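Local coordinates for succinoglycan biosynthesis protein (Bacillus cereus ATCC 14579, PDB 2QGM), which is of unknown function but, as an erythromycin esterase-like protein named for succinoglycan biosynthesis, may act as a hydrolase, at residues N108-E113 and I168-K173; F386-R391 and D431-I436; I55-P60 and I89-F94; Q213-L218 and K265-L270. All coordinates share one frame; numbering follows the deposited sequence.

In the fold
Contacts 1 and 2 belong to one mixed sheet: contact 1 joins one of its two outermost strands, 166-171, to strand 108-111, while contact 2 pairs antiparallel strands toward the other border; the centres of the two contacts lie about 24 Å apart. Contact 3 lays the loop 55-60 on helix 87-104 and touches contact 2, where Phe434 and Ile436 pack on Met92. Contact 4, its centre about 18 Å from that of contact 1, meets it where Leu172 packs on Lys265 and Phe266; the centres of contacts 3 and 4 are about 37 Å apart. Glu112, near His84 and the backbone N of His306, lies at the carboxyl ends of parallel strands, a frequent active-site position; a site here is possible but inferred.

Contact 1. Residues N108-E113 and I168-K173; sequences NFAMEE and IGLDLK
Ala110 pairs with Ile168 and Met111 with Gly169 in parallel strands. Ile168 N donates to Phe109 O (2.8 Å), Met111 N to Ile168 O (2.9 Å) and Leu170 N to Met111 O (2.9 Å). Beyond them Glu112 centres an inverse gamma turn that swings Glu113 O across to Asp171 N at 2.9 Å; this donor stands 49° out of the carbonyl plane, off the lone pairs. Among apolar groups, Ala110 CB presses on Leu170 CD2 at 3.4 Å, tighter than normal van der Waals contact. The acids Glu112 and Asp171 run side by side, Glu112 being extended from chi1 (-176°) onward. Glu112 OE2 and Asp171 OD2 stand 4.4 Å apart, and one water donates to both, probably easing the repulsion; Glu112 OE1 accepts from His306 N and Asp171 OD1 pairs with His282 NE2. Helix 276-297 packs on Ile168 and Leu170, helix 143-157 on Phe109 and Met111, and strand 301-304 flanks the other edge of strand 108-111.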
loop_
_atom_site.group_PDB
_atom_site.type_symbol
_atom_site.label_atom_id
_atom_site.label_comp_id
_atom_site.label_asym_id
_atom_site.label_seq_id
_atom_site.Cartn_x
_atom_site.Cartn_y
_atom_site.Cartn_z
ATOM N N ASN A 108 1.110 -2.317 -12.928
ATOM C CA ASN A 108 1.838 -2.846 -11.773
ATOM C C ASN A 108 1.043 -2.617 -10.501
ATOM O O ASN A 108 0.720 -1.478 -10.157
ATOM C CB ASN A 108 3.196 -2.154 -11.641
ATOM C CG ASN A 108 4.008 -2.233 -12.912
ATOM O OD1 ASN A 108 4.548 -1.231 -13.384
ATOM N ND2 ASN A 108 4.105 -3.430 -13.475
ATOM N N PHE A 109 0.723 -3.697 -9.801
ATOM C CA PHE A 109 -0.018 -3.569 -8.561
ATOM C C PHE A 109 0.939 -3.878 -7.413
ATOM O O PHE A 109 1.251 -5.045 -7.150
ATOM C CB PHE A 109 -1.204 -4.535 -8.546
ATOM C CG PHE A 109 -2.070 -4.403 -7.328
ATOM C CD1 PHE A 109 -2.928 -3.313 -7.177
ATOM C CD2 PHE A 109 -1.991 -5.345 -6.301
ATOM C CE1 PHE A 109 -3.694 -3.160 -6.017
ATOM C CE2 PHE A 109 -2.750 -5.198 -5.141
ATOM C CZ PHE A 109 -3.601 -4.106 -4.995
ATOM N N ALA A 110 1.409 -2.825 -6.745
ATOM C CA ALA A 110 2.349 -2.952 -5.623
ATOM C C ALA A 110 1.581 -2.807 -4.317
ATOM O O ALA A 110 1.075 -1.726 -3.999
ATOM C CB ALA A 110 3.441 -1.877 -5.729
HETATM N N MSE A 111 1.502 -3.896 -3.558
HETATM C CA MSE A 111 0.733 -3.905 -2.311
HETATM C C MSE A 111 1.592 -3.961 -1.057
HETATM O O MSE A 111 2.699 -4.485 -1.078
HETATM C CB MSE A 111 -0.226 -5.107 -2.321
HETATM C CG MSE A 111 -1.186 -5.173 -1.138
HETATM SE SE MSE A 111 -2.286 -6.767 -1.142
HETATM C CE MSE A 111 -4.013 -5.956 -1.231
ATOM N N GLU A 112 1.053 -3.420 0.032
ATOM C CA GLU A 112 1.716 -3.422 1.326
ATOM C C GLU A 112 1.486 -4.834 1.857
ATOM O O GLU A 112 0.591 -5.085 2.671
ATOM C CB GLU A 112 1.071 -2.379 2.255
ATOM C CG GLU A 112 1.761 -2.220 3.614
ATOM C CD GLU A 112 1.004 -1.314 4.579
ATOM O OE1 GLU A 112 0.064 -0.605 4.153
ATOM O OE2 GLU A 112 1.368 -1.308 5.775
ATOM N N GLU A 113 2.291 -5.758 1.347
ATOM C CA GLU A 113 2.243 -7.175 1.708
ATOM C C GLU A 113 3.685 -7.637 1.503
ATOM O O GLU A 113 4.403 -7.084 0.671
ATOM C CB GLU A 113 1.285 -7.919 0.766
ATOM C CG GLU A 113 1.214 -9.441 0.957
ATOM C CD GLU A 113 0.858 -9.843 2.373
ATOM O OE1 GLU A 113 1.771 -10.197 3.156
ATOM O OE2 GLU A 113 -0.342 -9.808 2.709
ATOM N N ILE A 168 3.173 -7.121 -6.992
ATOM C CA ILE A 168 4.430 -6.938 -6.276
ATOM C C ILE A 168 4.166 -6.769 -4.779
ATOM O O ILE A 168 3.338 -5.947 -4.382
ATOM C CB ILE A 168 5.187 -5.667 -6.762
ATOM C CG1 ILE A 168 5.456 -5.735 -8.262
ATOM C CG2 ILE A 168 6.477 -5.496 -5.982
ATOM C CD1 ILE A 168 4.403 -5.043 -9.090
ATOM N N GLY A 169 4.869 -7.550 -3.962
ATOM C CA GLY A 169 4.739 -7.436 -2.515
ATOM C C GLY A 169 5.839 -6.490 -2.065
ATOM O O GLY A 169 7.014 -6.851 -2.076
ATOM N N LEU A 170 5.460 -5.277 -1.680
ATOM C CA LEU A 170 6.419 -4.245 -1.280
ATOM C C LEU A 170 7.115 -4.428 0.058
ATOM O O LEU A 170 8.264 -4.010 0.221
ATOM C CB LEU A 170 5.721 -2.887 -1.217
ATOM C CG LEU A 170 5.012 -2.321 -2.443
ATOM C CD1 LEU A 170 4.218 -1.091 -2.015
ATOM C CD2 LEU A 170 6.022 -1.971 -3.519
ATOM N N ASP A 171 6.402 -5.028 1.004
ATOM C CA ASP A 171 6.886 -5.191 2.371
ATOM C C ASP A 171 7.982 -6.195 2.671
ATOM O O ASP A 171 8.264 -7.119 1.899
ATOM C CB ASP A 171 5.706 -5.455 3.312
ATOM C CG ASP A 171 5.692 -4.514 4.512
ATOM O OD1 ASP A 171 6.783 -4.133 4.983
ATOM O OD2 ASP A 171 4.591 -4.167 4.989
ATOM N N LEU A 172 8.584 -5.985 3.839
ATOM C CA LEU A 172 9.688 -6.797 4.332
ATOM C C LEU A 172 9.510 -7.152 5.809
ATOM O O LEU A 172 10.457 -7.054 6.589
ATOM C CB LEU A 172 10.999 -6.021 4.161
ATOM C CG LEU A 172 11.487 -5.702 2.744
ATOM C CD1 LEU A 172 12.708 -4.779 2.791
ATOM C CD2 LEU A 172 11.839 -7.005 2.047
ATOM N N LYS A 173 8.310 -7.559 6.205
ATOM C CA LYS A 173 8.093 -7.914 7.604
ATOM C C LYS A 173 8.499 -9.360 7.874
ATOM O O LYS A 173 8.499 -9.813 9.018
ATOM C CB LYS A 173 6.636 -7.680 7.991
ATOM C CG LYS A 173 6.218 -6.230 7.835
ATOM C CD LYS A 173 4.850 -5.969 8.415
ATOM C CE LYS A 173 3.792 -6.781 7.703
ATOM N NZ LYS A 173 2.430 -6.409 8.174
HETATM O O HOH W 1 4.127 -1.626 6.269
HETATM O O HOH W 2 2.297 -5.252 5.371
#

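Contact 2. Residues F386-R391 and D431-I436; sequences FLLDNR and DIIFHI
Within the mixed sheet of this domain, Phe386 to Asp389 run antiparallel to Ile432 to His435. Phe386 and His435 form a hydrogen-bonded pair, His435 N reaching Phe386 O at 2.8 Å. Leu388 and Ile433 form the next such pair, Leu388 N donating to Ile433 O at 2.9 Å. On the face with these two pairs, chi1 of Phe386 (57°) sets CG between its backbone N and carbonyl carbon, and the ring lies with one face beneath His435 CB, a CH-pi contact of 3.9 Å to the centroid. The imidazole itself stands obliquely to that ring, its ND1 hydrogen-bonded to Thr342. Alongside, Leu388 CB lies against Ile433 CG1 at 3.7 Å. The other face bears Leu387, whose CD2 meets Phe434 CB. At the strand end Asp389 makes an Asx turn, OD1 accepting from Arg391 N. Arg391 grips the same carboxylate side-on in a salt bridge, Arg391 NE to Asp389 OD1 and Arg391 NH2 to Asp389 OD2, both 3.0 Å. Arg391 CD then packs on Asp431 CB at 3.4 Å, and Ile432 CD1 lies over one face of the guanidinium. Asn390 ND2 binds Phe430 O, while its OD1 is buried with no partner in the model, probably at some cost in solvation. Lys312 pairs instead with Asp431 OD1, and Met70 O also takes Arg391 NH2, so the two aspartates have separate cationic partners.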
loop_
_atom_site.group_PDB
_atom_site.type_symbol
_atom_site.label_atom_id
_atom_site.label_comp_id
_atom_site.label_asym_id
_atom_site.label_seq_id
_atom_site.Cartn_x
_atom_site.Cartn_y
_atom_site.Cartn_z
ATOM N N PHE A 386 -17.918 10.284 -2.413
ATOM C CA PHE A 386 -17.456 11.229 -3.402
ATOM C C PHE A 386 -15.942 11.371 -3.474
ATOM O O PHE A 386 -15.220 10.967 -2.558
ATOM C CB PHE A 386 -18.067 12.610 -3.147
ATOM C CG PHE A 386 -17.788 13.164 -1.781
ATOM C CD1 PHE A 386 -18.593 12.812 -0.696
ATOM C CD2 PHE A 386 -16.738 14.061 -1.580
ATOM C CE1 PHE A 386 -18.365 13.349 0.572
ATOM C CE2 PHE A 386 -16.497 14.605 -0.315
ATOM C CZ PHE A 386 -17.313 14.249 0.765
ATOM N N LEU A 387 -15.476 11.926 -4.590
ATOM C CA LEU A 387 -14.063 12.182 -4.806
ATOM C C LEU A 387 -13.893 13.666 -4.593
ATOM O O LEU A 387 -14.791 14.447 -4.907
ATOM C CB LEU A 387 -13.654 11.875 -6.247
ATOM C CG LEU A 387 -13.778 10.442 -6.744
ATOM C CD1 LEU A 387 -13.664 10.413 -8.257
ATOM C CD2 LEU A 387 -12.696 9.607 -6.104
ATOM N N LEU A 388 -12.741 14.058 -4.068
ATOM C CA LEU A 388 -12.454 15.465 -3.849
ATOM C C LEU A 388 -10.993 15.717 -4.215
ATOM O O LEU A 388 -10.096 15.121 -3.625
ATOM C CB LEU A 388 -12.705 15.837 -2.382
ATOM C CG LEU A 388 -12.618 17.332 -2.088
ATOM C CD1 LEU A 388 -13.728 18.018 -2.869
ATOM C CD2 LEU A 388 -12.750 17.622 -0.591
ATOM N N ASP A 389 -10.758 16.578 -5.205
ATOM C CA ASP A 389 -9.389 16.914 -5.626
ATOM C C ASP A 389 -8.970 18.114 -4.781
ATOM O O ASP A 389 -9.339 19.247 -5.077
ATOM C CB ASP A 389 -9.348 17.286 -7.120
ATOM C CG ASP A 389 -7.919 17.480 -7.650
ATOM O OD1 ASP A 389 -7.001 17.736 -6.843
ATOM O OD2 ASP A 389 -7.728 17.381 -8.878
ATOM N N ASN A 390 -8.195 17.868 -3.733
ATOM C CA ASN A 390 -7.793 18.943 -2.832
ATOM C C ASN A 390 -6.844 19.968 -3.452
ATOM O O ASN A 390 -6.761 21.102 -2.977
ATOM C CB ASN A 390 -7.159 18.369 -1.550
ATOM C CG ASN A 390 -8.042 17.336 -0.855
ATOM O OD1 ASN A 390 -9.250 17.519 -0.717
ATOM N ND2 ASN A 390 -7.427 16.251 -0.395
ATOM N N ARG A 391 -6.145 19.580 -4.512
ATOM C CA ARG A 391 -5.188 20.467 -5.170
ATOM C C ARG A 391 -5.793 21.655 -5.906
ATOM O O ARG A 391 -5.161 22.704 -5.999
ATOM C CB ARG A 391 -4.346 19.681 -6.173
ATOM C CG ARG A 391 -3.705 18.437 -5.611
ATOM C CD ARG A 391 -3.139 17.600 -6.738
ATOM N NE ARG A 391 -4.202 17.177 -7.636
ATOM C CZ ARG A 391 -4.016 16.467 -8.740
ATOM N NH1 ARG A 391 -2.793 16.089 -9.094
ATOM N NH2 ARG A 391 -5.060 16.131 -9.492
ATOM N N ASP A 431 -3.485 14.472 -2.308
ATOM C CA ASP A 431 -3.830 15.327 -3.441
ATOM C C ASP A 431 -5.337 15.190 -3.653
ATOM O O ASP A 431 -6.043 16.169 -3.906
ATOM C CB ASP A 431 -3.114 14.858 -4.718
ATOM C CG ASP A 431 -1.604 15.008 -4.644
ATOM O OD1 ASP A 431 -1.130 16.101 -4.276
ATOM O OD2 ASP A 431 -0.887 14.035 -4.969
ATOM N N ILE A 432 -5.800 13.950 -3.529
ATOM C CA ILE A 432 -7.187 13.568 -3.741
ATOM C C ILE A 432 -7.650 12.644 -2.624
ATOM O O ILE A 432 -6.844 11.960 -1.998
ATOM C CB ILE A 432 -7.312 12.783 -5.080
ATOM C CG1 ILE A 432 -6.819 13.641 -6.232
ATOM C CG2 ILE A 432 -8.757 12.353 -5.333
ATOM C CD1 ILE A 432 -6.507 12.848 -7.480
ATOM N N ILE A 433 -8.948 12.641 -2.361
ATOM C CA ILE A 433 -9.494 11.737 -1.366
ATOM C C ILE A 433 -10.796 11.169 -1.895
ATOM O O ILE A 433 -11.459 11.782 -2.733
ATOM C CB ILE A 433 -9.810 12.432 -0.000
ATOM C CG1 ILE A 433 -10.836 13.550 -0.196
ATOM C CG2 ILE A 433 -8.536 12.964 0.625
ATOM C CD1 ILE A 433 -11.464 14.009 1.100
ATOM N N PHE A 434 -11.124 9.957 -1.461
ATOM C CA PHE A 434 -12.409 9.365 -1.805
ATOM C C PHE A 434 -13.049 9.114 -0.455
ATOM O O PHE A 434 -12.506 8.408 0.400
ATOM C CB PHE A 434 -12.295 8.081 -2.661
ATOM C CG PHE A 434 -11.610 6.912 -1.990
ATOM C CD1 PHE A 434 -12.354 5.878 -1.411
ATOM C CD2 PHE A 434 -10.224 6.810 -2.002
ATOM C CE1 PHE A 434 -11.719 4.757 -0.862
ATOM C CE2 PHE A 434 -9.585 5.697 -1.456
ATOM C CZ PHE A 434 -10.329 4.670 -0.887
ATOM N N HIS A 435 -14.191 9.756 -0.252
ATOM C CA HIS A 435 -14.905 9.647 1.001
ATOM C C HIS A 435 -16.077 8.681 0.926
ATOM O O HIS A 435 -16.799 8.638 -0.073
ATOM C CB HIS A 435 -15.419 11.030 1.427
ATOM C CG HIS A 435 -15.997 11.061 2.803
ATOM N ND1 HIS A 435 -15.225 10.937 3.940
ATOM C CD2 HIS A 435 -17.278 11.174 3.236
ATOM C CE1 HIS A 435 -16.001 10.969 5.006
ATOM N NE2 HIS A 435 -17.255 11.111 4.604
ATOM N N ILE A 436 -16.223 7.882 1.979
ATOM C CA ILE A 436 -17.330 6.939 2.121
ATOM C C ILE A 436 -17.860 7.226 3.522
ATOM O O ILE A 436 -17.281 6.791 4.517
ATOM C CB ILE A 436 -16.877 5.456 2.048
ATOM C CG1 ILE A 436 -16.231 5.168 0.692
ATOM C CG2 ILE A 436 -18.087 4.536 2.278
ATOM C CD1 ILE A 436 -15.804 3.720 0.494
#

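Contact 3. Residues I55-P60 and I89-F94; sequences IEPSKP and IFTMKF
The side chains of Pro57 and Phe94 cross at about a right angle, and Pro57 CG comes over one face of the phenyl ring, displaced toward the rim. This CH-pi contact puts Pro57 CG 3.7 Å from the Phe94 ring centroid and only 3.4 Å from Phe94 CD2. Chi1 of Phe94, 171°, swings the ring along the helix side where it can receive the proline. One turn earlier Thr91 points its methyl into the loop: CG2, trans to the backbone N, lies 3.4 Å from Ile55 O and 3.9 Å from Pro57 CD, with the Ile55 side chain crossing it nearly perpendicularly. Ile55 itself bridges to the next residue, its CG2 lying 4.2 Å from Met92 CB while its CA faces the selenium of Met92. Pro57 begins the corner of a type I turn, Glu56 to Lys59, within the loop between strand 50-51 and helix 65-71. No hydrogen bond joins the two segments. Cohesion between them therefore probably rests on van der Waals packing and apolar burial, while Arg95 of the same helix takes the carbonyls of Lys59 and Pro60.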
loop_
_atom_site.group_PDB
_atom_site.type_symbol
_atom_site.label_atom_id
_atom_site.label_comp_id
_atom_site.label_asym_id
_atom_site.label_seq_id
_atom_site.Cartn_x
_atom_site.Cartn_y
_atom_site.Cartn_z
ATOM N N ILE A 55 -19.943 1.261 -5.205
ATOM C CA ILE A 55 -18.617 0.748 -4.871
ATOM C C ILE A 55 -18.393 -0.534 -5.686
ATOM O O ILE A 55 -17.289 -1.077 -5.711
ATOM C CB ILE A 55 -18.497 0.375 -3.374
ATOM C CG1 ILE A 55 -19.529 -0.686 -3.017
ATOM C CG2 ILE A 55 -18.703 1.599 -2.496
ATOM C CD1 ILE A 55 -19.411 -1.171 -1.597
ATOM N N GLU A 56 -19.450 -1.004 -6.348
ATOM C CA GLU A 56 -19.401 -2.237 -7.135
ATOM C C GLU A 56 -18.467 -2.175 -8.332
ATOM O O GLU A 56 -18.673 -1.398 -9.255
ATOM C CB GLU A 56 -20.809 -2.627 -7.601
ATOM C CG GLU A 56 -21.749 -2.998 -6.468
ATOM C CD GLU A 56 -21.143 -4.023 -5.521
ATOM O OE1 GLU A 56 -20.722 -5.103 -5.994
ATOM O OE2 GLU A 56 -21.086 -3.747 -4.299
ATOM N N PRO A 57 -17.414 -3.008 -8.333
ATOM C CA PRO A 57 -16.467 -3.006 -9.450
ATOM C C PRO A 57 -17.069 -3.388 -10.813
ATOM O O PRO A 57 -16.578 -2.957 -11.856
ATOM C CB PRO A 57 -15.395 -3.996 -8.986
ATOM C CG PRO A 57 -15.409 -3.827 -7.509
ATOM C CD PRO A 57 -16.893 -3.801 -7.207
ATOM N N SER A 58 -18.137 -4.181 -10.802
ATOM C CA SER A 58 -18.769 -4.623 -12.041
ATOM C C SER A 58 -19.619 -3.572 -12.755
ATOM O O SER A 58 -19.928 -3.723 -13.941
ATOM C CB SER A 58 -19.620 -5.863 -11.777
ATOM O OG SER A 58 -20.625 -5.602 -10.816
ATOM N N LYS A 59 -19.996 -2.514 -12.043
ATOM C CA LYS A 59 -20.816 -1.453 -12.625
ATOM C C LYS A 59 -20.039 -0.497 -13.528
ATOM O O LYS A 59 -18.821 -0.351 -13.394
ATOM C CB LYS A 59 -21.497 -0.651 -11.504
ATOM C CG LYS A 59 -22.476 -1.463 -10.676
ATOM C CD LYS A 59 -23.698 -1.863 -11.491
ATOM C CE LYS A 59 -24.666 -2.673 -10.645
ATOM N NZ LYS A 59 -25.914 -2.999 -11.387
ATOM N N PRO A 60 -20.745 0.170 -14.461
ATOM C CA PRO A 60 -20.150 1.129 -15.400
ATOM C C PRO A 60 -19.283 2.148 -14.652
ATOM O O PRO A 60 -19.555 2.455 -13.497
ATOM C CB PRO A 60 -21.376 1.772 -16.049
ATOM C CG PRO A 60 -22.376 0.669 -16.039
ATOM C CD PRO A 60 -22.206 0.094 -14.648
ATOM N N ILE A 89 -14.414 0.259 1.927
ATOM C CA ILE A 89 -13.169 0.875 1.484
ATOM C C ILE A 89 -12.391 -0.126 0.615
ATOM O O ILE A 89 -11.931 0.229 -0.464
ATOM C CB ILE A 89 -12.320 1.353 2.675
ATOM C CG1 ILE A 89 -13.061 2.491 3.383
ATOM C CG2 ILE A 89 -10.951 1.833 2.194
ATOM C CD1 ILE A 89 -12.294 3.152 4.513
ATOM N N PHE A 90 -12.263 -1.372 1.071
ATOM C CA PHE A 90 -11.562 -2.377 0.276
ATOM C C PHE A 90 -12.251 -2.576 -1.083
ATOM O O PHE A 90 -11.589 -2.633 -2.123
ATOM C CB PHE A 90 -11.505 -3.738 0.988
ATOM C CG PHE A 90 -10.581 -3.777 2.179
ATOM C CD1 PHE A 90 -9.408 -3.029 2.197
ATOM C CD2 PHE A 90 -10.863 -4.601 3.265
ATOM C CE1 PHE A 90 -8.531 -3.102 3.277
ATOM C CE2 PHE A 90 -9.993 -4.683 4.350
ATOM C CZ PHE A 90 -8.822 -3.930 4.355
ATOM N N THR A 91 -13.576 -2.690 -1.077
ATOM C CA THR A 91 -14.313 -2.901 -2.316
ATOM C C THR A 91 -14.227 -1.689 -3.243
ATOM O O THR A 91 -14.089 -1.849 -4.454
ATOM C CB THR A 91 -15.789 -3.240 -2.030
ATOM O OG1 THR A 91 -15.851 -4.477 -1.310
ATOM C CG2 THR A 91 -16.568 -3.387 -3.332
HETATM N N MSE A 92 -14.300 -0.484 -2.684
HETATM C CA MSE A 92 -14.206 0.713 -3.513
HETATM C C MSE A 92 -12.804 0.813 -4.112
HETATM O O MSE A 92 -12.633 1.282 -5.232
HETATM C CB MSE A 92 -14.526 1.970 -2.699
HETATM C CG MSE A 92 -14.367 3.303 -3.452
HETATM SE SE MSE A 92 -15.655 3.512 -4.895
HETATM C CE MSE A 92 -14.516 3.315 -6.421
ATOM N N LYS A 93 -11.792 0.376 -3.369
ATOM C CA LYS A 93 -10.435 0.405 -3.880
ATOM C C LYS A 93 -10.294 -0.581 -5.034
ATOM O O LYS A 93 -9.566 -0.333 -5.981
ATOM C CB LYS A 93 -9.426 0.092 -2.773
ATOM C CG LYS A 93 -9.223 1.258 -1.826
ATOM C CD LYS A 93 -8.217 0.972 -0.726
ATOM C CE LYS A 93 -6.820 0.816 -1.276
ATOM N NZ LYS A 93 -5.863 0.598 -0.162
ATOM N N PHE A 94 -10.995 -1.703 -4.939
ATOM C CA PHE A 94 -10.995 -2.704 -5.997
ATOM C C PHE A 94 -11.631 -2.052 -7.239
ATOM O O PHE A 94 -11.120 -2.193 -8.349
ATOM C CB PHE A 94 -11.789 -3.921 -5.493
ATOM C CG PHE A 94 -12.090 -4.976 -6.529
ATOM C CD1 PHE A 94 -11.436 -5.021 -7.763
ATOM C CD2 PHE A 94 -13.046 -5.955 -6.242
ATOM C CE1 PHE A 94 -11.740 -6.027 -8.692
ATOM C CE2 PHE A 94 -13.351 -6.957 -7.159
ATOM C CZ PHE A 94 -12.698 -7.001 -8.392
#

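Contact 4. Residues Q213-L218 and K265-L270; sequences QEYMKL and KFTTML
Tyr215 and Phe266 both hold CG trans to the backbone N (chi1 -170° and -178°); the two side chains run past each other in opposite directions, which brings the edge of Phe266 to one face of Tyr215. They form a T-shaped (edge-to-face) pair, planes 80° apart, with Phe266 CE1 3.6 Å from Tyr215 CD2. Leu218 CD1 covers the opposite face over its centre. Leu270 CD1 touches both aromatics, lying 3.6 Å from Tyr215 CD1 and over a face of Phe266. Here the end of the short helix 212-215, with its type I turn from Tyr215 to Leu218, packs against the C-terminal turn of helix 253-269, which Leu270 leaves. Tyr215 OH donates to a water 2.9 Å away, in the plane of the ring, and that water donates to Thr267 O at 2.6 Å. Beside it Thr267 CG2 lies 3.6 Å from Tyr215 OH, while Thr267 OG1 is bound to Glu264 O in its own helix. Farther out, Met216 CG rests 4.2 Å from Leu270 CD2.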
loop_
_atom_site.group_PDB
_atom_site.type_symbol
_atom_site.label_atom_id
_atom_site.label_comp_id
_atom_site.label_asym_id
_atom_site.label_seq_id
_atom_site.Cartn_x
_atom_site.Cartn_y
_atom_site.Cartn_z
ATOM N N GLN A 213 10.407 -9.743 14.673
ATOM C CA GLN A 213 10.602 -10.078 16.076
ATOM C C GLN A 213 11.712 -11.098 16.325
ATOM O O GLN A 213 12.563 -10.880 17.181
ATOM C CB GLN A 213 9.281 -10.581 16.667
ATOM C CG GLN A 213 9.325 -10.896 18.149
ATOM C CD GLN A 213 7.943 -11.173 18.711
ATOM O OE1 GLN A 213 7.199 -12.005 18.185
ATOM N NE2 GLN A 213 7.596 -10.485 19.792
ATOM N N GLU A 214 11.715 -12.202 15.582
ATOM C CA GLU A 214 12.740 -13.215 15.781
ATOM C C GLU A 214 14.093 -12.795 15.227
ATOM O O GLU A 214 15.133 -13.191 15.755
ATOM C CB GLU A 214 12.319 -14.564 15.172
ATOM C CG GLU A 214 12.171 -14.584 13.666
ATOM C CD GLU A 214 11.768 -15.957 13.151
ATOM O OE1 GLU A 214 12.569 -16.912 13.270
ATOM O OE2 GLU A 214 10.645 -16.090 12.617
ATOM N N TYR A 215 14.097 -11.986 14.174
ATOM C CA TYR A 215 15.373 -11.557 13.610
ATOM C C TYR A 215 16.051 -10.559 14.546
ATOM O O TYR A 215 17.266 -10.578 14.707
ATOM C CB TYR A 215 15.175 -10.936 12.223
ATOM C CG TYR A 215 16.476 -10.698 11.475
ATOM C CD1 TYR A 215 17.199 -9.518 11.643
ATOM C CD2 TYR A 215 17.003 -11.670 10.627
ATOM C CE1 TYR A 215 18.410 -9.308 10.984
ATOM C CE2 TYR A 215 18.219 -11.473 9.967
ATOM C CZ TYR A 215 18.918 -10.294 10.147
ATOM O OH TYR A 215 20.125 -10.101 9.502
HETATM N N MSE A 216 15.266 -9.696 15.179
HETATM C CA MSE A 216 15.846 -8.719 16.082
HETATM C C MSE A 216 16.423 -9.326 17.362
HETATM O O MSE A 216 17.086 -8.634 18.134
HETATM C CB MSE A 216 14.815 -7.640 16.409
HETATM C CG MSE A 216 14.521 -6.742 15.220
HETATM SE SE MSE A 216 13.285 -5.320 15.589
HETATM C CE MSE A 216 14.493 -4.171 16.583
ATOM N N LYS A 217 16.181 -10.618 17.579
ATOM C CA LYS A 217 16.695 -11.315 18.763
ATOM C C LYS A 217 18.150 -11.736 18.556
ATOM O O LYS A 217 18.825 -12.180 19.487
ATOM C CB LYS A 217 15.829 -12.544 19.073
ATOM C CG LYS A 217 14.407 -12.186 19.496
ATOM C CD LYS A 217 13.477 -13.393 19.576
ATOM C CE LYS A 217 13.869 -14.371 20.670
ATOM N NZ LYS A 217 12.853 -15.462 20.776
ATOM N N LEU A 218 18.624 -11.597 17.325
ATOM C CA LEU A 218 19.998 -11.951 16.990
ATOM C C LEU A 218 20.954 -10.938 17.600
ATOM O O LEU A 218 20.592 -9.781 17.809
ATOM C CB LEU A 218 20.193 -11.954 15.470
ATOM C CG LEU A 218 19.490 -13.045 14.668
ATOM C CD1 LEU A 218 19.510 -12.703 13.182
ATOM C CD2 LEU A 218 20.169 -14.372 14.935
ATOM N N LYS A 265 17.930 -5.886 1.626
ATOM C CA LYS A 265 17.179 -4.807 2.264
ATOM C C LYS A 265 16.715 -5.211 3.661
ATOM O O LYS A 265 16.851 -4.449 4.610
ATOM C CB LYS A 265 15.951 -4.427 1.418
ATOM C CG LYS A 265 16.268 -3.722 0.107
ATOM C CD LYS A 265 14.983 -3.331 -0.617
ATOM C CE LYS A 265 15.252 -2.559 -1.904
ATOM N NZ LYS A 265 15.998 -3.352 -2.909
ATOM N N PHE A 266 16.169 -6.415 3.785
ATOM C CA PHE A 266 15.690 -6.900 5.073
ATOM C C PHE A 266 16.798 -6.912 6.141
ATOM O O PHE A 266 16.597 -6.439 7.259
ATOM C CB PHE A 266 15.077 -8.300 4.892
ATOM C CG PHE A 266 14.506 -8.892 6.153
ATOM C CD1 PHE A 266 15.302 -9.643 7.016
ATOM C CD2 PHE A 266 13.157 -8.722 6.467
ATOM C CE1 PHE A 266 14.760 -10.220 8.173
ATOM C CE2 PHE A 266 12.612 -9.290 7.616
ATOM C CZ PHE A 266 13.416 -10.044 8.470
ATOM N N THR A 267 17.968 -7.438 5.789
ATOM C CA THR A 267 19.091 -7.508 6.728
ATOM C C THR A 267 19.709 -6.140 7.016
ATOM O O THR A 267 20.369 -5.949 8.041
ATOM C CB THR A 267 20.198 -8.449 6.200
ATOM O OG1 THR A 267 20.735 -7.922 4.981
ATOM C CG2 THR A 267 19.635 -9.844 5.950
ATOM N N THR A 268 19.497 -5.190 6.109
ATOM C CA THR A 268 20.039 -3.840 6.274
ATOM C C THR A 268 19.110 -3.004 7.152
ATOM O O THR A 268 19.553 -2.225 7.995
ATOM C CB THR A 268 20.206 -3.134 4.909
ATOM O OG1 THR A 268 21.076 -3.909 4.077
ATOM C CG2 THR A 268 20.793 -1.739 5.095
HETATM N N MSE A 269 17.811 -3.178 6.933
HETATM C CA MSE A 269 16.772 -2.470 7.673
HETATM C C MSE A 269 16.801 -2.802 9.170
HETATM O O MSE A 269 16.564 -1.933 10.017
HETATM C CB MSE A 269 15.412 -2.851 7.074
HETATM C CG MSE A 269 14.185 -2.444 7.868
HETATM SE SE MSE A 269 12.588 -3.218 7.049
HETATM C CE MSE A 269 12.665 -4.949 7.939
ATOM N N LEU A 270 17.109 -4.055 9.488
ATOM C CA LEU A 270 17.121 -4.507 10.875
ATOM C C LEU A 270 18.490 -4.545 11.528
ATOM O O LEU A 270 18.661 -5.164 12.579
ATOM C CB LEU A 270 16.460 -5.884 10.976
ATOM C CG LEU A 270 14.985 -5.919 10.547
ATOM C CD1 LEU A 270 14.459 -7.349 10.654
ATOM C CD2 LEU A 270 14.157 -4.977 11.413
HETATM O O HOH W 3 21.325 -7.517 9.849
#